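Local coordinates for protein glucose-6-phosphate dehydrogenase (Trypanosoma cruzi, PDB 5AQ1) that oxidises glucose 6-phosphate to 6-phosphogluconolactone while reducing NADP to NADPH, the entry step of the pentose phosphate pathway, at residues L145-L150 with I178-F183; G157-L162 with N195-L200. All blocks are in the same frame, centred on the assembly; numbering follows the deposited sequence.

Contact 1 (L145-L150 with I178-F183); sequences LFYLAL and IVEKPF. With NDP (NADPH dihydro-nicotinamide-adenine-dinucleotide phosphate), chain G; BG6 (6-O-phosphono-beta-D-glucopyranose), chain F.
Phe146 O accepts the N-H of Ile178 (N to O 2.9 Å), and two residues further on the donor is on the other strand: Leu148 N gives its hydrogen to Ile178 O, also at 2.9 Å and close to straight, 171° at the hydrogen. Both polar backbone atoms of Ile178 are thus satisfied by the neighbouring strand, in the register of a parallel pair with Tyr147 beside Ile178. On their shared side of the sheet, Ile178 lays CG2 over one face of the Tyr147 ring, a CH-pi contact 3.7 Å from the centroid, while its CD1 reaches the methyls of Leu145. Tyr147 has CG anti to the backbone N (chi1 -158°), which swings the ring across toward 178-183 and brings OH to the Glu180 carboxylate, where it donates to OE2 at 2.7 Å. The same oxygen is also hydrogen-bonded to Tyr442 OH, from the helix 441-451 that covers this side of the sheet, so two hydroxyls meet one carboxylate oxygen, which would be expected to restrain the buried group. Past the strand ends, carbonyls turn to the nicotinamide ribose of NADPH: Leu150 O takes its hydroxyl O3D (2.6 Å) and Lys181 O takes O2D (2.7 Å), the latter just before the cis peptide to Pro182. Lys181 sends NZ to O2 of the sugar phosphate, 3.1 Å away, with Asp268 O as a second acceptor. Two parallel strands whose carboxyl ends cradle a dinucleotide are characteristic of the Rossmann-type fold, which here also borders the glucose 6-phosphate site.

Contact 2 (G157-L162 with N195-L200); sequences GVCRGL and NQLKPL
The backbones of 157-162 and 195-200 approach most closely at Arg160 and Leu200, whose CA atoms lie 6.5 Å apart, where helix 155-165 comes beside the residues around the end of 187-197. Leu200 is central to the contact: its CD1 lies 3.8 Å from Cys159 CB and 3.7 Å from Arg160 CG, so a single methyl touches two consecutive residues of the facing helix. Leu197, three residues earlier, lays its own CD1 alongside the CB-SG bond of Cys159 and touches both atoms, the sulfur SG at 3.5 Å from Leu197 CD1 and CB only slightly farther. The small cysteine side chain is therefore met by both leucines. Arg160 CG rests on the Leu200 methyls, and from there the chain runs extended to NE, its guanidinium ending near the bent side chain of Gln196. Arg160 NH2 and Gln196 OE1 are 2.9 Å apart, but the angle is poor for a hydrogen bond and the two planar groups are turned 66° apart; they form a polar margin beside the apolar contact. Outside the pair, Leu200 O is hydrogen-bonded to Ser163 OG, a further tie to helix 155-165. That helix lies on the parallel sheet, with Cys159 and Leu162 resting on Leu148 of strand 143-148; Leu162 also meets helix 118-134, while the end of 187-197 and the residues after it lie alongside.

In the fold
Contacts 1 and 2 show how a beta-alpha-beta unit is joined to the helices packed on one face of its sheet. Their centres are 12 Å apart, within the NAD-binding domain, and their segments alternate along the chain: 145-150, 157-162, 178-183, 195-200. Contact 1 joins adjacent strands of the parallel six-stranded sheet; contact 2 joins the helix connecting those strands to the helix that follows the second. The two meet directly where Leu148 CD2 lies 3.9 Å from Cys159 SG and Phe146 CE1 lies 3.6 Å from Leu162 CD2. Contact 1 contributes to the cofactor and substrate sites just beyond its strand ends, whereas contact 2 belongs to the helical layer, with the Cys159 side chain about 11 Å from NADPH.

Contact 1 (L145-L150 with I178-F183)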
ATOM      1  N   LEU B 145      39.252 -13.845 -25.815  1.00 34.65           N
ATOM      2  CA  LEU B 145      38.265 -12.764 -25.862  1.00 34.21           C
ATOM      3  C   LEU B 145      38.513 -11.910 -27.101  1.00 34.32           C
ATOM      4  O   LEU B 145      39.561 -11.279 -27.225  1.00 34.14           O
ATOM      5  CB  LEU B 145      38.359 -11.896 -24.606  1.00 34.72           C
ATOM      6  CG  LEU B 145      37.355 -10.742 -24.484  1.00 35.07           C
ATOM      7  CD1 LEU B 145      35.957 -11.265 -24.224  1.00 34.64           C
ATOM      8  CD2 LEU B 145      37.766  -9.792 -23.370  1.00 36.09           C
ATOM      9  N   PHE B 146      37.550 -11.901 -28.018  1.00 34.05           N
ATOM     10  CA  PHE B 146      37.647 -11.095 -29.228  1.00 34.40           C
ATOM     11  C   PHE B 146      36.840  -9.818 -29.048  1.00 34.38           C
ATOM     12  O   PHE B 146      35.623  -9.873 -28.879  1.00 33.25           O
ATOM     13  CB  PHE B 146      37.128 -11.878 -30.437  1.00 34.54           C
ATOM     14  CG  PHE B 146      37.953 -13.090 -30.771  1.00 34.87           C
ATOM     15  CD1 PHE B 146      39.175 -12.954 -31.409  1.00 35.95           C
ATOM     16  CD2 PHE B 146      37.506 -14.365 -30.454  1.00 34.72           C
ATOM     17  CE1 PHE B 146      39.941 -14.065 -31.719  1.00 36.84           C
ATOM     18  CE2 PHE B 146      38.266 -15.481 -30.762  1.00 35.55           C
ATOM     19  CZ  PHE B 146      39.486 -15.331 -31.394  1.00 36.45           C
ATOM     20  N   TYR B 147      37.527  -8.676 -29.062  1.00 35.30           N
ATOM     21  CA  TYR B 147      36.867  -7.372 -28.999  1.00 35.63           C
ATOM     22  C   TYR B 147      36.747  -6.808 -30.413  1.00 35.71           C
ATOM     23  O   TYR B 147      37.757  -6.495 -31.043  1.00 35.74           O
ATOM     24  CB  TYR B 147      37.653  -6.399 -28.110  1.00 36.12           C
ATOM     25  CG  TYR B 147      36.811  -5.253 -27.575  1.00 36.72           C
ATOM     26  CD1 TYR B 147      36.221  -4.326 -28.437  1.00 36.84           C
ATOM     27  CD2 TYR B 147      36.604  -5.093 -26.205  1.00 36.92           C
ATOM     28  CE1 TYR B 147      35.450  -3.282 -27.955  1.00 36.67           C
ATOM     29  CE2 TYR B 147      35.836  -4.048 -25.714  1.00 36.93           C
ATOM     30  CZ  TYR B 147      35.260  -3.148 -26.596  1.00 37.07           C
ATOM     31  OH  TYR B 147      34.497  -2.111 -26.120  1.00 36.68           O
ATOM     32  N   LEU B 148      35.516  -6.665 -30.898  1.00 34.56           N
ATOM     33  CA  LEU B 148      35.280  -6.157 -32.247  1.00 34.93           C
ATOM     34  C   LEU B 148      35.047  -4.653 -32.226  1.00 34.98           C
ATOM     35  O   LEU B 148      33.905  -4.195 -32.190  1.00 35.65           O
ATOM     36  CB  LEU B 148      34.101  -6.883 -32.904  1.00 35.08           C
ATOM     37  CG  LEU B 148      34.438  -8.224 -33.563  1.00 35.59           C
ATOM     38  CD1 LEU B 148      35.013  -9.213 -32.562  1.00 35.90           C
ATOM     39  CD2 LEU B 148      33.207  -8.810 -34.229  1.00 35.89           C
ATOM     40  N   ALA B 149      36.140  -3.892 -32.246  1.00 35.33           N
ATOM     41  CA  ALA B 149      36.090  -2.430 -32.309  1.00 35.68           C
ATOM     42  C   ALA B 149      36.132  -1.967 -33.765  1.00 36.70           C
ATOM     43  O   ALA B 149      37.048  -1.257 -34.175  1.00 36.49           O
ATOM     44  CB  ALA B 149      37.250  -1.832 -31.525  1.00 36.09           C
ATOM     45  N   LEU B 150      35.117  -2.371 -34.527  1.00 37.66           N
ATOM     46  CA  LEU B 150      35.090  -2.213 -35.982  1.00 39.09           C
ATOM     47  C   LEU B 150      33.779  -1.563 -36.433  1.00 40.14           C
ATOM     48  O   LEU B 150      32.801  -1.575 -35.690  1.00 39.45           O
ATOM     49  CB  LEU B 150      35.201  -3.589 -36.640  1.00 39.11           C
ATOM     50  CG  LEU B 150      36.459  -4.407 -36.333  1.00 39.62           C
ATOM     51  CD1 LEU B 150      36.239  -5.870 -36.680  1.00 39.38           C
ATOM     52  CD2 LEU B 150      37.658  -3.850 -37.085  1.00 40.61           C
ATOM     53  N   ILE B 178      33.016  -9.563 -27.739  1.00 36.29           N
ATOM     54  CA  ILE B 178      32.491  -8.260 -27.368  1.00 35.24           C
ATOM     55  C   ILE B 178      32.207  -7.486 -28.656  1.00 35.59           C
ATOM     56  O   ILE B 178      33.100  -7.286 -29.483  1.00 35.72           O
ATOM     57  CB  ILE B 178      33.457  -7.493 -26.446  1.00 35.56           C
ATOM     58  CG1 ILE B 178      33.547  -8.197 -25.089  1.00 35.23           C
ATOM     59  CG2 ILE B 178      32.978  -6.064 -26.244  1.00 35.72           C
ATOM     60  CD1 ILE B 178      34.684  -7.718 -24.210  1.00 35.90           C
ATOM     61  N   VAL B 179      30.956  -7.059 -28.818  1.00 35.78           N
ATOM     62  CA  VAL B 179      30.503  -6.398 -30.042  1.00 36.28           C
ATOM     63  C   VAL B 179      29.855  -5.051 -29.719  1.00 36.57           C
ATOM     64  O   VAL B 179      29.236  -4.890 -28.668  1.00 37.09           O
ATOM     65  CB  VAL B 179      29.533  -7.299 -30.841  1.00 36.06           C
ATOM     66  CG1 VAL B 179      30.206  -8.615 -31.190  1.00 36.51           C
ATOM     67  CG2 VAL B 179      28.259  -7.578 -30.066  1.00 35.73           C
ATOM     68  N   GLU B 180      30.006  -4.090 -30.629  1.00 38.02           N
ATOM     69  CA  GLU B 180      29.570  -2.713 -30.402  1.00 38.24           C
ATOM     70  C   GLU B 180      28.393  -2.326 -31.294  1.00 38.96           C
ATOM     71  O   GLU B 180      28.172  -2.924 -32.348  1.00 38.48           O
ATOM     72  CB  GLU B 180      30.733  -1.753 -30.658  1.00 39.28           C
ATOM     73  CG  GLU B 180      31.840  -1.799 -29.613  1.00 39.23           C
ATOM     74  CD  GLU B 180      31.551  -0.960 -28.372  1.00 39.11           C
ATOM     75  OE1 GLU B 180      30.700  -0.040 -28.428  1.00 39.18           O
ATOM     76  OE2 GLU B 180      32.206  -1.216 -27.337  1.00 37.78           O
ATOM     77  N   LYS B 181      27.649  -1.309 -30.862  1.00 40.78           N
ATOM     78  CA  LYS B 181      26.535  -0.761 -31.642  1.00 41.11           C
ATOM     79  C   LYS B 181      27.110   0.053 -32.809  1.00 40.79           C
ATOM     80  O   LYS B 181      28.282   0.406 -32.771  1.00 40.97           O
ATOM     81  CB  LYS B 181      25.623   0.087 -30.740  1.00 41.35           C
ATOM     82  CG  LYS B 181      26.147   1.468 -30.374  1.00 42.40           C
ATOM     83  CD  LYS B 181      25.199   2.148 -29.395  1.00 42.53           C
ATOM     84  CE  LYS B 181      25.689   3.529 -28.983  1.00 43.68           C
ATOM     85  NZ  LYS B 181      25.384   4.586 -29.986  1.00 43.96           N
ATOM     86  N   PRO B 182      26.325   0.360 -33.842  1.00 42.22           N
ATOM     87  CA  PRO B 182      24.898   0.049 -33.954  1.00 42.27           C
ATOM     88  C   PRO B 182      24.594  -1.419 -34.226  1.00 40.98           C
ATOM     89  O   PRO B 182      25.377  -2.097 -34.899  1.00 41.45           O
ATOM     90  CB  PRO B 182      24.465   0.885 -35.160  1.00 43.72           C
ATOM     91  CG  PRO B 182      25.685   0.954 -36.014  1.00 44.63           C
ATOM     92  CD  PRO B 182      26.844   1.017 -35.055  1.00 44.47           C
ATOM     93  N   PHE B 183      23.468  -1.896 -33.696  1.00 39.52           N
ATOM     94  CA  PHE B 183      22.957  -3.231 -34.007  1.00 39.61           C
ATOM     95  C   PHE B 183      21.732  -3.073 -34.906  1.00 40.13           C
ATOM     96  O   PHE B 183      20.590  -3.146 -34.447  1.00 40.04           O
ATOM     97  CB  PHE B 183      22.588  -3.983 -32.727  1.00 38.97           C
ATOM     98  CG  PHE B 183      23.704  -4.062 -31.727  1.00 38.32           C
ATOM     99  CD1 PHE B 183      24.761  -4.937 -31.921  1.00 38.13           C
ATOM    100  CD2 PHE B 183      23.695  -3.267 -30.590  1.00 37.45           C
ATOM    101  CE1 PHE B 183      25.792  -5.017 -30.999  1.00 37.46           C
ATOM    102  CE2 PHE B 183      24.724  -3.340 -29.666  1.00 36.93           C
ATOM    103  CZ  PHE B 183      25.775  -4.214 -29.870  1.00 37.10           C
TER
HETATM  104  PA  NDP G 551      36.597   3.780 -36.648  1.00 52.73           P
HETATM  105  O1A NDP G 551      35.905   4.545 -37.753  1.00 55.93           O
HETATM  106  O2A NDP G 551      37.699   4.451 -35.849  1.00 42.40           O
HETATM  107  O5B NDP G 551      37.120   2.405 -37.293  1.00 48.67           O
HETATM  108  C5B NDP G 551      37.805   1.458 -36.480  1.00 47.75           C
HETATM  109  C4B NDP G 551      38.909   0.772 -37.274  1.00 45.10           C
HETATM  110  O4B NDP G 551      38.294  -0.097 -38.230  1.00 45.59           O
HETATM  111  C3B NDP G 551      39.819   1.717 -38.056  1.00 44.83           C
HETATM  112  O3B NDP G 551      41.025   2.045 -37.360  1.00 43.15           O
HETATM  113  C2B NDP G 551      40.121   0.946 -39.320  1.00 45.36           C
HETATM  114  O2B NDP G 551      41.302   0.171 -39.139  1.00 46.33           O
HETATM  115  C1B NDP G 551      38.934   0.018 -39.505  1.00 47.61           C
HETATM  116  N9A NDP G 551      38.019   0.564 -40.542  1.00 49.29           N
HETATM  117  C8A NDP G 551      37.503   1.814 -40.605  1.00 49.23           C
HETATM  118  N7A NDP G 551      36.713   1.955 -41.700  1.00 46.49           N
HETATM  119  C5A NDP G 551      36.721   0.779 -42.353  1.00 47.53           C
HETATM  120  C6A NDP G 551      36.103   0.231 -43.580  1.00 51.89           C
HETATM  121  N6A NDP G 551      35.295   1.007 -44.342  1.00 55.12           N
HETATM  122  N1A NDP G 551      36.370  -1.060 -43.909  1.00 53.75           N
HETATM  123  C2A NDP G 551      37.173  -1.842 -43.158  1.00 51.27           C
HETATM  124  N3A NDP G 551      37.766  -1.402 -42.030  1.00 49.14           N
HETATM  125  C4A NDP G 551      37.583  -0.133 -41.588  1.00 47.71           C
HETATM  126  O3  NDP G 551      35.488   3.174 -35.646  1.00 50.97           O
HETATM  127  PN  NDP G 551      35.420   3.542 -34.078  1.00 50.83           P
HETATM  128  O1N NDP G 551      36.672   3.088 -33.371  1.00 50.43           O
HETATM  129  O2N NDP G 551      34.973   4.982 -33.953  1.00 59.42           O
HETATM  130  O5D NDP G 551      34.214   2.595 -33.594  1.00 54.89           O
HETATM  131  C5D NDP G 551      34.324   1.173 -33.595  1.00 58.84           C
HETATM  132  C4D NDP G 551      32.964   0.562 -33.278  1.00 56.62           C
HETATM  133  O4D NDP G 551      32.521   0.994 -31.986  1.00 58.51           O
HETATM  134  C3D NDP G 551      31.909   1.010 -34.274  1.00 59.87           C
HETATM  135  O3D NDP G 551      31.043  -0.082 -34.601  1.00 62.96           O
HETATM  136  C2D NDP G 551      31.145   2.104 -33.555  1.00 61.22           C
HETATM  137  O2D NDP G 551      29.791   2.209 -34.022  1.00 62.01           O
HETATM  138  C1D NDP G 551      31.271   1.688 -32.090  1.00 61.48           C
HETATM  139  N1N NDP G 551      31.177   2.845 -31.185  1.00 61.78           N
HETATM  140  C2N NDP G 551      32.236   3.647 -30.987  1.00 62.28           C
HETATM  141  C3N NDP G 551      32.171   4.753 -30.144  1.00 63.09           C
HETATM  142  C7N NDP G 551      33.373   5.630 -29.934  1.00 64.82           C
HETATM  143  O7N NDP G 551      33.543   6.133 -28.834  1.00 64.91           O
HETATM  144  N7N NDP G 551      34.230   5.856 -30.934  1.00 62.56           N
HETATM  145  C4N NDP G 551      30.894   5.092 -29.413  1.00 65.27           C
HETATM  146  C5N NDP G 551      29.824   4.148 -29.717  1.00 66.96           C
HETATM  147  C6N NDP G 551      30.007   3.074 -30.577  1.00 63.25           C
HETATM  148  P2B NDP G 551      42.208  -0.356 -40.360  1.00 45.71           P
HETATM  149  O1X NDP G 551      41.912   0.555 -41.526  1.00 44.26           O
HETATM  150  O2X NDP G 551      43.601  -0.196 -39.796  1.00 47.05           O
HETATM  151  O3X NDP G 551      41.763  -1.785 -40.578  1.00 40.67           O
HETATM  152  C1  BG6 F 550      27.901   6.916 -27.673  1.00 30.92           C
HETATM  153  C2  BG6 F 550      27.089   7.693 -28.707  1.00 29.76           C
HETATM  154  O1  BG6 F 550      27.393   5.583 -27.542  1.00 31.30           O
HETATM  155  O5  BG6 F 550      27.822   7.575 -26.406  1.00 31.60           O
HETATM  156  C3  BG6 F 550      27.600   9.123 -28.784  1.00 30.10           C
HETATM  157  O2  BG6 F 550      27.181   7.066 -29.990  1.00 29.50           O
HETATM  158  C4  BG6 F 550      27.522   9.739 -27.397  1.00 31.47           C
HETATM  159  O3  BG6 F 550      26.838   9.906 -29.708  1.00 29.87           O
HETATM  160  C5  BG6 F 550      28.345   8.906 -26.424  1.00 32.13           C
HETATM  161  O4  BG6 F 550      27.998  11.085 -27.446  1.00 32.49           O
HETATM  162  C6  BG6 F 550      28.323   9.506 -25.021  1.00 32.94           C
HETATM  163  O6  BG6 F 550      28.934   8.618 -24.084  1.00 33.63           O
HETATM  164  P   BG6 F 550      29.346   9.150 -22.622  1.00 34.65           P
HETATM  165  O1P BG6 F 550      28.075   9.738 -22.054  1.00 37.93           O
HETATM  166  O2P BG6 F 550      29.801   7.920 -21.889  1.00 37.03           O
HETATM  167  O3P BG6 F 550      30.435  10.156 -22.908  1.00 38.15           O

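Contact 2 (G157-L162 with N195-L200)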
ATOM      1  N   GLY B 157      31.242 -10.399 -41.720  1.00 43.02           N
ATOM      2  CA  GLY B 157      32.417 -11.035 -42.323  1.00 42.61           C
ATOM      3  C   GLY B 157      33.473 -11.425 -41.305  1.00 42.34           C
ATOM      4  O   GLY B 157      34.072 -12.497 -41.403  1.00 43.31           O
ATOM      5  N   VAL B 158      33.689 -10.561 -40.316  1.00 41.82           N
ATOM      6  CA  VAL B 158      34.652 -10.828 -39.248  1.00 41.98           C
ATOM      7  C   VAL B 158      34.161 -11.941 -38.335  1.00 41.03           C
ATOM      8  O   VAL B 158      34.942 -12.796 -37.925  1.00 41.44           O
ATOM      9  CB  VAL B 158      34.935  -9.565 -38.412  1.00 42.30           C
ATOM     10  CG1 VAL B 158      35.776  -9.895 -37.185  1.00 42.66           C
ATOM     11  CG2 VAL B 158      35.655  -8.536 -39.262  1.00 43.53           C
ATOM     12  N   CYS B 159      32.871 -11.922 -38.015  1.00 39.90           N
ATOM     13  CA  CYS B 159      32.263 -12.982 -37.218  1.00 39.92           C
ATOM     14  C   CYS B 159      32.364 -14.343 -37.919  1.00 42.24           C
ATOM     15  O   CYS B 159      32.622 -15.357 -37.273  1.00 43.22           O
ATOM     16  CB  CYS B 159      30.801 -12.647 -36.907  1.00 39.64           C
ATOM     17  SG  CYS B 159      30.583 -11.252 -35.771  1.00 37.83           S
ATOM     18  N   ARG B 160      32.177 -14.360 -39.237  1.00 44.05           N
ATOM     19  CA  ARG B 160      32.286 -15.600 -40.010  1.00 46.46           C
ATOM     20  C   ARG B 160      33.713 -16.140 -40.034  1.00 45.85           C
ATOM     21  O   ARG B 160      33.924 -17.339 -39.883  1.00 44.65           O
ATOM     22  CB  ARG B 160      31.773 -15.403 -41.440  1.00 49.77           C
ATOM     23  CG  ARG B 160      30.259 -15.417 -41.533  1.00 51.87           C
ATOM     24  CD  ARG B 160      29.756 -15.182 -42.947  1.00 55.42           C
ATOM     25  NE  ARG B 160      28.300 -15.026 -42.948  1.00 58.40           N
ATOM     26  CZ  ARG B 160      27.583 -14.494 -43.937  1.00 61.16           C
ATOM     27  NH1 ARG B 160      28.168 -14.048 -45.047  1.00 63.54           N
ATOM     28  NH2 ARG B 160      26.261 -14.403 -43.812  1.00 61.00           N
ATOM     29  N   GLY B 161      34.683 -15.251 -40.231  1.00 45.98           N
ATOM     30  CA  GLY B 161      36.097 -15.626 -40.241  1.00 45.85           C
ATOM     31  C   GLY B 161      36.569 -16.173 -38.907  1.00 46.08           C
ATOM     32  O   GLY B 161      37.268 -17.185 -38.858  1.00 47.96           O
ATOM     33  N   LEU B 162      36.183 -15.501 -37.822  1.00 44.41           N
ATOM     34  CA  LEU B 162      36.531 -15.938 -36.469  1.00 43.28           C
ATOM     35  C   LEU B 162      35.904 -17.290 -36.141  1.00 43.35           C
ATOM     36  O   LEU B 162      36.579 -18.179 -35.625  1.00 42.67           O
ATOM     37  CB  LEU B 162      36.079 -14.905 -35.426  1.00 42.05           C
ATOM     38  CG  LEU B 162      36.876 -13.602 -35.352  1.00 40.96           C
ATOM     39  CD1 LEU B 162      36.175 -12.614 -34.440  1.00 39.43           C
ATOM     40  CD2 LEU B 162      38.303 -13.856 -34.886  1.00 41.14           C
ATOM     41  N   ASN B 195      20.132 -13.031 -36.881  1.00 48.14           N
ATOM     42  CA  ASN B 195      20.000 -14.306 -37.582  1.00 50.50           C
ATOM     43  C   ASN B 195      21.283 -14.752 -38.286  1.00 50.49           C
ATOM     44  O   ASN B 195      21.499 -15.950 -38.466  1.00 51.22           O
ATOM     45  CB  ASN B 195      18.842 -14.259 -38.588  1.00 52.83           C
ATOM     46  CG  ASN B 195      17.478 -14.243 -37.914  1.00 54.43           C
ATOM     47  OD1 ASN B 195      17.322 -14.703 -36.781  1.00 56.00           O
ATOM     48  ND2 ASN B 195      16.479 -13.717 -38.614  1.00 55.91           N
ATOM     49  N   GLN B 196      22.128 -13.803 -38.683  1.00 50.04           N
ATOM     50  CA  GLN B 196      23.411 -14.134 -39.311  1.00 49.87           C
ATOM     51  C   GLN B 196      24.415 -14.602 -38.271  1.00 48.80           C
ATOM     52  O   GLN B 196      25.330 -15.362 -38.583  1.00 49.38           O
ATOM     53  CB  GLN B 196      24.001 -12.940 -40.060  1.00 51.32           C
ATOM     54  CG  GLN B 196      23.007 -12.165 -40.909  1.00 53.73           C
ATOM     55  CD  GLN B 196      23.535 -11.837 -42.286  1.00 57.52           C
ATOM     56  OE1 GLN B 196      24.011 -12.719 -43.006  1.00 60.00           O
ATOM     57  NE2 GLN B 196      23.449 -10.565 -42.669  1.00 58.67           N
ATOM     58  N   LEU B 197      24.243 -14.132 -37.040  1.00 47.39           N
ATOM     59  CA  LEU B 197      25.127 -14.483 -35.939  1.00 48.20           C
ATOM     60  C   LEU B 197      24.758 -15.834 -35.323  1.00 47.94           C
ATOM     61  O   LEU B 197      25.619 -16.530 -34.783  1.00 46.83           O
ATOM     62  CB  LEU B 197      25.067 -13.395 -34.864  1.00 48.25           C
ATOM     63  CG  LEU B 197      26.391 -13.066 -34.184  1.00 49.60           C
ATOM     64  CD1 LEU B 197      27.315 -12.345 -35.155  1.00 51.61           C
ATOM     65  CD2 LEU B 197      26.154 -12.217 -32.946  1.00 48.77           C
ATOM     66  N   LYS B 198      23.479 -16.192 -35.417  1.00 50.31           N
ATOM     67  CA  LYS B 198      22.928 -17.414 -34.803  1.00 52.23           C
ATOM     68  C   LYS B 198      23.760 -18.693 -35.051  1.00 51.35           C
ATOM     69  O   LYS B 198      24.125 -19.378 -34.096  1.00 52.94           O
ATOM     70  CB  LYS B 198      21.473 -17.632 -35.261  1.00 54.93           C
ATOM     71  CG  LYS B 198      20.453 -17.687 -34.131  1.00 58.02           C
ATOM     72  CD  LYS B 198      19.028 -17.542 -34.659  1.00 61.73           C
ATOM     73  CE  LYS B 198      18.002 -17.434 -33.537  1.00 64.46           C
ATOM     74  NZ  LYS B 198      18.026 -16.109 -32.853  1.00 65.52           N
ATOM     75  N   PRO B 199      24.064 -19.018 -36.322  1.00 49.74           N
ATOM     76  CA  PRO B 199      24.853 -20.229 -36.589  1.00 51.11           C
ATOM     77  C   PRO B 199      26.359 -20.116 -36.297  1.00 51.54           C
ATOM     78  O   PRO B 199      27.045 -21.137 -36.267  1.00 52.06           O
ATOM     79  CB  PRO B 199      24.630 -20.462 -38.087  1.00 51.72           C
ATOM     80  CG  PRO B 199      24.397 -19.101 -38.639  1.00 51.14           C
ATOM     81  CD  PRO B 199      23.652 -18.350 -37.571  1.00 49.87           C
ATOM     82  N   LEU B 200      26.864 -18.899 -36.090  1.00 50.66           N
ATOM     83  CA  LEU B 200      28.298 -18.671 -35.870  1.00 49.30           C
ATOM     84  C   LEU B 200      28.703 -18.786 -34.399  1.00 49.04           C
ATOM     85  O   LEU B 200      29.768 -19.319 -34.088  1.00 47.34           O
ATOM     86  CB  LEU B 200      28.697 -17.287 -36.392  1.00 48.06           C
ATOM     87  CG  LEU B 200      28.261 -16.932 -37.815  1.00 47.76           C
ATOM     88  CD1 LEU B 200      28.709 -15.520 -38.152  1.00 47.47           C
ATOM     89  CD2 LEU B 200      28.804 -17.926 -38.830  1.00 47.63           C
TER